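Local coordinates for hypothetical protein PA2201 (Pseudomonas aeruginosa, PDB 2FEF) that is of unknown function but probably acts as an immunity protein, its C-terminal region resembling those that protect bacteria against PoNe toxins, at residues W74-A79 against S115-A120; T85-A90 against A149-A154; G144-A149 against R202-L207; A167-E170 against Q174-T177. One frame throughout, in Å; residues are numbered along the deposited sequence. Where two conformers were deposited one is given.

Interaction 1. Residues W74-A79 against S115-A120; sequences WAWGQA and SRLLGA
Leu117 presses one methyl onto the indole of Trp76, a worked example in which a CH-pi contact is the closest approach between two helical segments. CD1 of Leu117 stands over one face of the ring system, 3.3 Å from CE2 of Trp76. Measured to the centroid of the five-membered ring, the same methyl lies only 14° off the ring normal. It therefore comes down almost vertically, close to the bond that joins the two rings. Both CB atoms point across the gap. On the leucine, CG lies beside the backbone N (chi1 -66°), and the extended second torsion carries CD1 out to the indole.

The second pair is looser and differently turned. Leu118 has CG opposite its backbone N (chi1 -178°), which swings the branch round to bring CD1 within 4.2 Å of Trp74 NE1, an oblique approach. Trp74 also meets the ring of His67 and stacks on His56 of the second subunit, so this end of the contact borders the subunit interface.

The two segments lie on helices 66-93 and 97-127, which follow one another with only a short link and pack as a helical hairpin. Phe52, edge-to-face, and Tyr58 add their rings to the surroundings of Trp76, and its NE1 is hydrogen-bonded to Gly57 O. With that N-H satisfied from another part of the chain and no hydrogen bond crossing between the segments, cohesion here rests on dispersion and on methyl hydrogens directed at the electron-rich pyrrole face of the indole.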
loop_
_atom_site.group_PDB
_atom_site.type_symbol
_atom_site.label_atom_id
_atom_site.label_comp_id
_atom_site.label_asym_id
_atom_site.label_seq_id
_atom_site.Cartn_x
_atom_site.Cartn_y
_atom_site.Cartn_z
ATOM N N TRP B 74 5.697 15.770 1.024
ATOM C CA TRP B 74 4.329 15.306 1.278
ATOM C C TRP B 74 4.273 13.813 1.606
ATOM O O TRP B 74 3.469 13.398 2.436
ATOM C CB TRP B 74 3.391 15.688 0.129
ATOM C CG TRP B 74 3.227 17.209 -0.050
ATOM C CD1 TRP B 74 3.201 18.166 0.955
ATOM C CD2 TRP B 74 3.035 17.922 -1.275
ATOM N NE1 TRP B 74 3.026 19.422 0.401
ATOM C CE2 TRP B 74 2.935 19.300 -0.958
ATOM C CE3 TRP B 74 2.951 17.535 -2.609
ATOM C CZ2 TRP B 74 2.734 20.289 -1.935
ATOM C CZ3 TRP B 74 2.763 18.532 -3.606
ATOM C CH2 TRP B 74 2.666 19.893 -3.252
ATOM N N ALA B 75 5.142 13.016 0.977
ATOM C CA ALA B 75 5.213 11.565 1.261
ATOM C C ALA B 75 5.681 11.335 2.716
ATOM O O ALA B 75 5.134 10.514 3.464
ATOM C CB ALA B 75 6.149 10.875 0.254
ATOM N N TRP B 76 6.652 12.118 3.147
ATOM C CA TRP B 76 7.097 12.062 4.525
ATOM C C TRP B 76 6.005 12.475 5.481
ATOM O O TRP B 76 5.893 11.908 6.546
ATOM C CB TRP B 76 8.324 12.970 4.749
ATOM C CG TRP B 76 9.655 12.382 4.305
ATOM C CD1 TRP B 76 10.085 12.166 3.017
ATOM C CD2 TRP B 76 10.727 11.976 5.160
ATOM N NE1 TRP B 76 11.355 11.638 3.028
ATOM C CE2 TRP B 76 11.768 11.500 4.332
ATOM C CE3 TRP B 76 10.891 11.937 6.559
ATOM C CZ2 TRP B 76 13.004 11.033 4.849
ATOM C CZ3 TRP B 76 12.113 11.470 7.080
ATOM C CH2 TRP B 76 13.148 11.002 6.218
ATOM N N GLY B 77 5.257 13.513 5.132
ATOM C CA GLY B 77 4.133 13.939 5.973
ATOM C C GLY B 77 3.088 12.841 6.128
ATOM O O GLY B 77 2.558 12.638 7.203
ATOM N N GLN B 78 2.823 12.113 5.051
ATOM C CA GLN B 78 1.898 10.965 5.143
ATOM C C GLN B 78 2.465 9.882 6.038
ATOM O O GLN B 78 1.727 9.290 6.825
ATOM C CB GLN B 78 1.518 10.408 3.776
ATOM C CG GLN B 78 0.316 9.362 3.919
ATOM C CD GLN B 78 -0.480 9.180 2.647
ATOM O OE1 GLN B 78 -0.068 9.609 1.526
ATOM N NE2 GLN B 78 -1.639 8.552 2.792
ATOM N N ALA B 79 3.760 9.601 5.924
ATOM C CA ALA B 79 4.384 8.644 6.833
ATOM C C ALA B 79 4.279 9.058 8.304
ATOM O O ALA B 79 4.066 8.211 9.185
ATOM C CB ALA B 79 5.873 8.469 6.465
ATOM N N SER B 115 8.724 18.276 8.567
ATOM C CA SER B 115 8.692 19.745 8.539
ATOM C C SER B 115 10.001 20.327 7.966
ATOM O O SER B 115 10.004 21.357 7.280
ATOM C CB SER B 115 8.446 20.285 9.958
ATOM O OG SER B 115 9.633 20.228 10.779
ATOM N N ARG B 116 11.124 19.682 8.264
ATOM C CA ARG B 116 12.429 20.186 7.768
ATOM C C ARG B 116 12.573 20.009 6.269
ATOM O O ARG B 116 13.099 20.895 5.566
ATOM C CB ARG B 116 13.578 19.490 8.480
ATOM C CG ARG B 116 13.671 19.889 9.955
ATOM C CD ARG B 116 14.532 18.888 10.669
ATOM N NE ARG B 116 14.827 19.306 12.030
ATOM C CZ ARG B 116 15.252 18.475 12.977
ATOM N NH1 ARG B 116 15.383 17.171 12.713
ATOM N NH2 ARG B 116 15.505 18.939 14.197
ATOM N N LEU B 117 12.067 18.886 5.752
ATOM C CA LEU B 117 12.137 18.625 4.302
ATOM C C LEU B 117 11.151 19.527 3.580
ATOM O O LEU B 117 11.419 19.994 2.468
ATOM C CB LEU B 117 11.856 17.133 3.985
ATOM C CG LEU B 117 12.937 16.192 4.542
ATOM C CD1 LEU B 117 12.483 14.769 4.460
ATOM C CD2 LEU B 117 14.213 16.370 3.714
ATOM N N LEU B 118 10.020 19.782 4.238
ATOM C CA LEU B 118 9.018 20.683 3.674
ATOM C C LEU B 118 9.614 22.084 3.592
ATOM O O LEU B 118 9.494 22.734 2.560
ATOM C CB LEU B 118 7.732 20.705 4.524
ATOM C CG LEU B 118 6.581 21.582 4.014
ATOM C CD1 LEU B 118 6.092 21.127 2.641
ATOM C CD2 LEU B 118 5.423 21.548 5.061
ATOM N N GLY B 119 10.213 22.550 4.685
ATOM C CA GLY B 119 10.922 23.851 4.688
ATOM C C GLY B 119 11.992 23.987 3.622
ATOM O O GLY B 119 12.079 24.998 2.946
ATOM N N ALA B 120 12.818 22.961 3.492
ATOM C CA ALA B 120 13.897 22.941 2.516
ATOM C C ALA B 120 13.363 22.980 1.080
ATOM O O ALA B 120 13.935 23.641 0.201
ATOM C CB ALA B 120 14.749 21.696 2.750
#

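Interaction 2. Residues T85-A90 against A149-A154; sequences TLLLKA and ALQLLA
The flat group here is the side-chain amide of Gln151, and Leu87 covers one of its faces: CD2 of Leu87 stands above the amide plane, 3.9 Å from Gln151 CD and equally far from OE1. At the nitrogen end, NE2 of Gln151 lies 4.0 Å from Leu87 CB and 4.2 Å from Leu88 CB, so the amide tip is packed against the helix surface at the point where these two leucines leave it. With CG trans to the backbone N (chi1 -172°) and the chain extended beyond, the glutamine spans a gap in which the nearest CA atoms, those of Leu88 and Gln151, are 8.7 Å apart.

Such a reach is an instance of a polar side chain threaded through an all-helical core, here between helices 66-93 and 146-158 near the centre of the chain. NE2 of Gln151 donates to Ser84 O, on the turn just before the segment 85-90, and to Ala252 O, so two carbonyls from distant parts of the sequence hold the buried amide nitrogen. Thr107 of helix 97-127 touches the same glutamine, while Tyr104 packs on Leu87. The last torsion of Gln151 (chi3 74°) twists the amide out of the plane of its own chain, turning the covered face to Leu87.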
loop_
_atom_site.group_PDB
_atom_site.type_symbol
_atom_site.label_atom_id
_atom_site.label_comp_id
_atom_site.label_asym_id
_atom_site.label_seq_id
_atom_site.Cartn_x
_atom_site.Cartn_y
_atom_site.Cartn_z
ATOM N N THR B 85 -0.923 7.166 13.734
ATOM C CA THR B 85 -1.985 6.141 13.790
ATOM C C THR B 85 -1.442 4.890 14.433
ATOM O O THR B 85 -2.092 4.298 15.269
ATOM C CB THR B 85 -2.616 5.884 12.405
ATOM O OG1 THR B 85 -2.939 7.150 11.811
ATOM C CG2 THR B 85 -3.868 5.053 12.541
ATOM N N LEU B 86 -0.210 4.524 14.111
ATOM C CA LEU B 86 0.414 3.379 14.786
ATOM C C LEU B 86 0.423 3.596 16.291
ATOM O O LEU B 86 0.089 2.686 17.063
ATOM C CB LEU B 86 1.855 3.171 14.272
ATOM C CG LEU B 86 2.406 1.779 14.626
ATOM C CD1 LEU B 86 1.832 0.671 13.758
ATOM C CD2 LEU B 86 3.955 1.775 14.535
ATOM N N LEU B 87 0.811 4.806 16.718
ATOM C CA LEU B 87 0.848 5.109 18.163
ATOM C C LEU B 87 -0.550 4.926 18.773
ATOM O O LEU B 87 -0.711 4.260 19.789
ATOM C CB LEU B 87 1.384 6.539 18.401
ATOM C CG LEU B 87 1.433 6.967 19.891
ATOM C CD1 LEU B 87 2.190 6.000 20.718
ATOM C CD2 LEU B 87 2.071 8.350 19.959
ATOM N N LEU B 88 -1.552 5.502 18.129
ATOM C CA LEU B 88 -2.928 5.352 18.577
ATOM C C LEU B 88 -3.348 3.883 18.696
ATOM O O LEU B 88 -3.890 3.470 19.718
ATOM C CB LEU B 88 -3.868 6.152 17.643
ATOM C CG LEU B 88 -5.345 6.027 18.030
ATOM C CD1 LEU B 88 -5.620 6.629 19.430
ATOM C CD2 LEU B 88 -6.202 6.654 16.952
ATOM N N LYS B 89 -3.103 3.083 17.661
ATOM C CA LYS B 89 -3.430 1.666 17.738
ATOM C C LYS B 89 -2.719 0.970 18.910
ATOM O O LYS B 89 -3.280 0.085 19.573
ATOM C CB LYS B 89 -3.034 1.008 16.420
ATOM C CG LYS B 89 -3.895 1.511 15.263
ATOM C CD LYS B 89 -5.305 0.901 15.327
ATOM C CE LYS B 89 -6.245 1.702 14.438
ATOM N NZ LYS B 89 -7.628 1.141 14.594
ATOM N N ALA B 90 -1.463 1.353 19.156
ATOM C CA ALA B 90 -0.703 0.758 20.254
ATOM C C ALA B 90 -1.318 1.131 21.636
ATOM O O ALA B 90 -1.361 0.312 22.550
ATOM C CB ALA B 90 0.743 1.221 20.163
ATOM N N ALA B 149 -1.649 17.398 16.297
ATOM C CA ALA B 149 -0.874 18.310 17.169
ATOM C C ALA B 149 -1.207 17.982 18.646
ATOM O O ALA B 149 -0.316 17.951 19.512
ATOM C CB ALA B 149 -1.180 19.771 16.854
ATOM N N LEU B 150 -2.482 17.719 18.913
ATOM C CA LEU B 150 -2.923 17.288 20.260
ATOM C C LEU B 150 -2.141 16.032 20.656
ATOM O O LEU B 150 -1.590 15.970 21.757
ATOM C CB LEU B 150 -4.444 16.985 20.279
ATOM C CG LEU B 150 -4.963 16.341 21.586
ATOM C CD1 LEU B 150 -4.706 17.302 22.746
ATOM C CD2 LEU B 150 -6.438 16.056 21.394
ATOM N N GLN B 151 -2.098 15.031 19.761
ATOM C CA GLN B 151 -1.371 13.791 20.061
ATOM C C GLN B 151 0.118 14.082 20.357
ATOM O O GLN B 151 0.690 13.555 21.311
ATOM C CB GLN B 151 -1.434 12.797 18.869
ATOM C CG GLN B 151 -0.825 11.421 19.266
ATOM C CD GLN B 151 -0.480 10.560 18.080
ATOM O OE1 GLN B 151 0.502 10.825 17.375
ATOM N NE2 GLN B 151 -1.266 9.502 17.866
ATOM N N LEU B 152 0.746 14.904 19.520
ATOM C CA LEU B 152 2.186 15.163 19.688
ATOM C C LEU B 152 2.483 15.793 21.050
ATOM O O LEU B 152 3.454 15.395 21.719
ATOM C CB LEU B 152 2.713 16.058 18.559
ATOM C CG LEU B 152 2.905 15.276 17.255
ATOM C CD1 LEU B 152 3.117 16.354 16.124
ATOM C CD2 LEU B 152 4.068 14.315 17.376
ATOM N N LEU B 153 1.673 16.764 21.466
ATOM C CA LEU B 153 1.955 17.446 22.734
ATOM C C LEU B 153 1.499 16.587 23.899
ATOM O O LEU B 153 2.272 16.365 24.823
ATOM C CB LEU B 153 1.343 18.862 22.794
ATOM C CG LEU B 153 2.205 19.960 22.153
ATOM C CD1 LEU B 153 2.664 19.599 20.716
ATOM C CD2 LEU B 153 1.513 21.294 22.157
ATOM N N ALA B 154 0.260 16.081 23.845
ATOM C CA ALA B 154 -0.263 15.301 24.994
ATOM C C ALA B 154 0.509 14.000 25.209
ATOM O O ALA B 154 0.784 13.613 26.373
ATOM C CB ALA B 154 -1.773 15.021 24.814
#

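Interaction 3. Residues G144-A149 against R202-L207; sequences GQYPFA and RPFGQL
Tyr146 carries the whole of this contact with Phe204, and its place in the chain explains how it is presented. Just ahead of it, Gln145 offers its carbonyl to Phe148 N, with O and N 2.8 Å apart, in a turn leading into helix 146-158. Tyr146 itself has CG trans to its backbone N (chi1 -169°), which directs the ring outward toward segment 202-207. Its CE2 atom comes within 3.5 Å of Phe204 CE1, while CD2 lies 3.8 Å from that same carbon. The two rings, with centroids 5.2 Å apart and planes inclined by 48°, meet obliquely through their neighbouring CH groups. At the far end of the tyrosine, OH is hydrogen-bonded to Asp178 OD1, a polar partner that helps to hold this end of the ring, and His200 lies against the ring as well.

The principle illustrated is that large aromatic side chains can join helical elements whose backbones stay well separated: the CA atoms of Tyr146 and Phe204 are 11.2 Å apart. They connect helix 146-158 with the short helix 201-204, the latter within the region that resembles the C-terminal part of PoNi immunity proteins, and Leu180 of helix 179-189 packs on both rings. Phe204 is also covered by its own neighbour: CG of Pro203, which follows a cis peptide bond, sits 3.9 Å above the phenyl plane, over the ring centre. Trp253 also meets Phe204. Further along the first segment, Phe148 turns to other surroundings, packing on Trp111 and on Arg54 of the second subunit.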
loop_
_atom_site.group_PDB
_atom_site.type_symbol
_atom_site.label_atom_id
_atom_site.label_comp_id
_atom_site.label_asym_id
_atom_site.label_seq_id
_atom_site.Cartn_x
_atom_site.Cartn_y
_atom_site.Cartn_z
ATOM N N GLY B 144 -8.497 20.755 10.373
ATOM C CA GLY B 144 -8.791 19.404 10.856
ATOM C C GLY B 144 -7.583 18.590 11.301
ATOM O O GLY B 144 -7.754 17.492 11.803
ATOM N N GLN B 145 -6.378 19.124 11.087
ATOM C CA GLN B 145 -5.155 18.433 11.491
ATOM C C GLN B 145 -4.922 18.483 12.984
ATOM O O GLN B 145 -4.056 17.766 13.484
ATOM C CB GLN B 145 -3.918 19.033 10.817
ATOM C CG GLN B 145 -3.653 18.550 9.401
ATOM C CD GLN B 145 -2.359 19.116 8.829
ATOM O OE1 GLN B 145 -2.249 20.315 8.593
ATOM N NE2 GLN B 145 -1.369 18.244 8.607
ATOM N N TYR B 146 -5.646 19.357 13.681
ATOM C CA TYR B 146 -5.448 19.590 15.128
ATOM C C TYR B 146 -5.217 18.304 15.947
ATOM O O TYR B 146 -4.355 18.304 16.802
ATOM C CB TYR B 146 -6.642 20.344 15.722
ATOM C CG TYR B 146 -6.435 20.877 17.128
ATOM C CD1 TYR B 146 -5.850 22.143 17.338
ATOM C CD2 TYR B 146 -6.887 20.161 18.252
ATOM C CE1 TYR B 146 -5.683 22.664 18.623
ATOM C CE2 TYR B 146 -6.712 20.672 19.536
ATOM C CZ TYR B 146 -6.131 21.915 19.720
ATOM O OH TYR B 146 -5.968 22.413 20.991
ATOM N N PRO B 147 -5.985 17.224 15.698
ATOM C CA PRO B 147 -5.735 16.023 16.524
ATOM C C PRO B 147 -4.282 15.510 16.463
ATOM O O PRO B 147 -3.835 14.937 17.410
ATOM C CB PRO B 147 -6.667 14.977 15.927
ATOM C CG PRO B 147 -7.813 15.784 15.329
ATOM C CD PRO B 147 -7.082 16.994 14.736
ATOM N N PHE B 148 -3.570 15.660 15.339
ATOM C CA PHE B 148 -2.150 15.225 15.339
ATOM C C PHE B 148 -1.306 16.103 16.229
ATOM O O PHE B 148 -0.308 15.638 16.820
ATOM C CB PHE B 148 -1.539 15.266 13.902
ATOM C CG PHE B 148 -2.172 14.287 12.962
ATOM C CD1 PHE B 148 -1.852 12.940 13.024
ATOM C CD2 PHE B 148 -3.070 14.730 11.975
ATOM C CE1 PHE B 148 -2.433 12.004 12.127
ATOM C CE2 PHE B 148 -3.661 13.807 11.039
ATOM C CZ PHE B 148 -3.346 12.449 11.135
ATOM N N ALA B 149 -1.649 17.398 16.297
ATOM C CA ALA B 149 -0.874 18.310 17.169
ATOM C C ALA B 149 -1.207 17.982 18.646
ATOM O O ALA B 149 -0.316 17.951 19.512
ATOM C CB ALA B 149 -1.180 19.771 16.854
ATOM N N ARG B 202 -15.661 22.899 19.796
ATOM C CA ARG B 202 -16.326 21.620 20.113
ATOM C C ARG B 202 -15.285 20.520 19.846
ATOM O O ARG B 202 -14.993 20.234 18.704
ATOM C CB ARG B 202 -17.515 21.418 19.166
ATOM C CG ARG B 202 -18.817 22.162 19.529
ATOM C CD ARG B 202 -18.713 23.679 19.669
ATOM N NE ARG B 202 -18.445 24.416 18.425
ATOM C CZ ARG B 202 -18.727 25.711 18.241
ATOM N NH1 ARG B 202 -18.428 26.296 17.089
ATOM N NH2 ARG B 202 -19.305 26.426 19.206
ATOM N N PRO B 203 -14.759 19.866 20.888
ATOM C CA PRO B 203 -15.114 19.931 22.311
ATOM C C PRO B 203 -14.374 20.951 23.183
ATOM O O PRO B 203 -14.766 21.177 24.318
ATOM C CB PRO B 203 -14.746 18.526 22.802
ATOM C CG PRO B 203 -13.521 18.150 22.018
ATOM C CD PRO B 203 -13.723 18.834 20.628
ATOM N N PHE B 204 -13.301 21.532 22.669
ATOM C CA PHE B 204 -12.314 22.166 23.539
ATOM C C PHE B 204 -12.701 23.481 24.233
ATOM O O PHE B 204 -12.075 23.862 25.222
ATOM C CB PHE B 204 -10.985 22.297 22.795
ATOM C CG PHE B 204 -10.474 21.001 22.252
ATOM C CD1 PHE B 204 -10.415 20.786 20.877
ATOM C CD2 PHE B 204 -10.045 19.982 23.118
ATOM C CE1 PHE B 204 -9.952 19.564 20.362
ATOM C CE2 PHE B 204 -9.540 18.790 22.605
ATOM C CZ PHE B 204 -9.515 18.572 21.252
ATOM N N GLY B 205 -13.730 24.165 23.723
ATOM C CA GLY B 205 -14.275 25.347 24.402
ATOM C C GLY B 205 -14.822 25.033 25.785
ATOM O O GLY B 205 -14.892 25.919 26.636
ATOM N N GLN B 206 -15.185 23.768 26.011
ATOM C CA GLN B 206 -15.734 23.296 27.296
ATOM C C GLN B 206 -14.682 23.184 28.407
ATOM O O GLN B 206 -15.027 22.869 29.553
ATOM C CB GLN B 206 -16.470 21.948 27.113
ATOM C CG GLN B 206 -17.666 22.032 26.134
ATOM C CD GLN B 206 -18.772 22.927 26.660
ATOM O OE1 GLN B 206 -19.072 23.973 26.083
ATOM N NE2 GLN B 206 -19.360 22.538 27.778
ATOM N N LEU B 207 -13.417 23.440 28.052
ATOM C CA LEU B 207 -12.309 23.563 29.004
ATOM C C LEU B 207 -12.173 24.969 29.598
ATOM O O LEU B 207 -11.366 25.181 30.522
ATOM C CB LEU B 207 -10.982 23.153 28.349
ATOM C CG LEU B 207 -10.847 21.676 27.916
ATOM C CD1 LEU B 207 -9.550 21.396 27.177
ATOM C CD2 LEU B 207 -10.946 20.747 29.113
#

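Interaction 4. Residues A167-E170 against Q174-T177; sequences ALVE and QFDT
Val169 O receives the hydrogen bond of Phe175 N at 2.9 Å, nearly straight at the hydrogen (170°), at a helix C-terminus closed by a left-handed residue: Gln174, the first to leave helical geometry after helix 165-172, has positive phi and folds the chain back over the helix end. The bond links residues six positions apart, wider than the four of an ordinary alpha-helical turn, in keeping with the pi-type turn at 168-170. Phe175 repeats the positive phi. Gln174 CA also lies 3.1 Å from Glu170 O, a CA-H...O contact at the reversal.

The reversal lays the phenyl ring of Phe175 across the last turn of the helix. One face of it receives Val169 CG1, whose trans position to the backbone N (chi1 174°) aims it there; this methyl stands 3.9 Å from the ring centroid, displaced toward the rim. Glu170 contributes the aliphatic base of its side chain, with CB 3.7 Å from Phe175 CE2. Although exposed, the ring also touches Leu189 of helix 179-189, as Val169 does. Asp176, centre of an inverse gamma turn, is salt-bridged to Arg142, and Thr177 OG1 is hydrogen-bonded to Asp182. The same Val169 CG1 lies 4.1 Å from the methyl CG2 of Thr177.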
loop_
_atom_site.group_PDB
_atom_site.type_symbol
_atom_site.label_atom_id
_atom_site.label_comp_id
_atom_site.label_asym_id
_atom_site.label_seq_id
_atom_site.Cartn_x
_atom_site.Cartn_y
_atom_site.Cartn_z
ATOM N N ALA B 167 10.988 21.736 19.864
ATOM C CA ALA B 167 11.233 21.712 18.405
ATOM C C ALA B 167 9.954 21.423 17.621
ATOM O O ALA B 167 9.736 21.983 16.533
ATOM C CB ALA B 167 12.299 20.700 18.026
ATOM N N LEU B 168 9.130 20.524 18.148
ATOM C CA LEU B 168 7.815 20.268 17.541
ATOM C C LEU B 168 6.994 21.542 17.400
ATOM O O LEU B 168 6.503 21.850 16.322
ATOM C CB LEU B 168 7.025 19.177 18.313
ATOM C CG LEU B 168 7.631 17.767 18.260
ATOM C CD1 LEU B 168 6.953 16.864 19.261
ATOM C CD2 LEU B 168 7.543 17.153 16.860
ATOM N N VAL B 169 6.815 22.275 18.486
ATOM C CA VAL B 169 6.090 23.546 18.423
ATOM C C VAL B 169 6.747 24.543 17.442
ATOM O O VAL B 169 6.061 25.141 16.618
ATOM C CB VAL B 169 5.912 24.126 19.819
ATOM C CG1 VAL B 169 5.306 25.482 19.763
ATOM C CG2 VAL B 169 4.975 23.161 20.674
ATOM N N GLU B 170 8.064 24.722 17.516
ATOM C CA GLU B 170 8.714 25.657 16.581
ATOM C C GLU B 170 8.640 25.225 15.100
ATOM O O GLU B 170 8.246 26.013 14.229
ATOM C CB GLU B 170 10.181 25.925 16.948
ATOM C CG GLU B 170 10.868 26.766 15.843
ATOM C CD GLU B 170 12.273 27.150 16.162
ATOM O OE1 GLU B 170 12.913 26.431 16.939
ATOM O OE2 GLU B 170 12.736 28.179 15.619
ATOM N N GLN B 174 5.022 25.820 13.851
ATOM C CA GLN B 174 5.435 27.223 13.660
ATOM C C GLN B 174 4.749 28.128 14.681
ATOM O O GLN B 174 4.274 29.226 14.352
ATOM C CB GLN B 174 5.184 27.695 12.215
ATOM C CG GLN B 174 5.901 26.854 11.168
ATOM C CD GLN B 174 5.760 27.405 9.746
ATOM O OE1 GLN B 174 5.145 28.451 9.516
ATOM N NE2 GLN B 174 6.329 26.694 8.791
ATOM N N PHE B 175 4.688 27.642 15.928
ATOM C CA PHE B 175 4.093 28.362 17.043
ATOM C C PHE B 175 2.637 28.777 16.855
ATOM O O PHE B 175 2.149 29.644 17.565
ATOM C CB PHE B 175 4.968 29.557 17.484
ATOM C CG PHE B 175 6.121 29.163 18.371
ATOM C CD1 PHE B 175 5.929 28.964 19.739
ATOM C CD2 PHE B 175 7.387 29.014 17.850
ATOM C CE1 PHE B 175 7.000 28.614 20.560
ATOM C CE2 PHE B 175 8.465 28.664 18.661
ATOM C CZ PHE B 175 8.269 28.447 20.002
ATOM N N ASP B 176 1.937 28.136 15.929
ATOM C CA ASP B 176 0.509 28.437 15.709
ATOM C C ASP B 176 -0.315 27.527 16.641
ATOM O O ASP B 176 -0.963 26.580 16.211
ATOM C CB ASP B 176 0.143 28.233 14.227
ATOM C CG ASP B 176 -1.242 28.820 13.845
ATOM O OD1 ASP B 176 -1.847 29.582 14.628
ATOM O OD2 ASP B 176 -1.718 28.500 12.736
ATOM N N THR B 177 -0.269 27.847 17.927
ATOM C CA THR B 177 -0.877 27.053 18.960
ATOM C C THR B 177 -2.031 27.858 19.565
ATOM O O THR B 177 -2.001 29.104 19.531
ATOM C CB THR B 177 0.151 26.754 20.067
ATOM O OG1 THR B 177 0.819 27.972 20.430
ATOM C CG2 THR B 177 1.193 25.757 19.576
#

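How the interactions relate
The four contacts illustrate how an all-helical chain is joined by contacts that share helices. Interactions 1 and 2, with centres 18 Å apart, do not touch but use successive parts of helix 66-93, and their segments alternate along the sequence. Helix 146-158 then serves both interaction 2 and interaction 3, which share Ala149, lie 14 Å apart between centres and touch where Leu150 CD2 comes 4.0 Å from Phe204 CZ. Interaction 4, local in sequence, falls between the two segments of interaction 3 and meets interaction 2 through Leu153 and Val169. Through interactions 2 and 3, helix 146-158 thus contacts both an N-terminal helix and the PoNi-like C-terminal region.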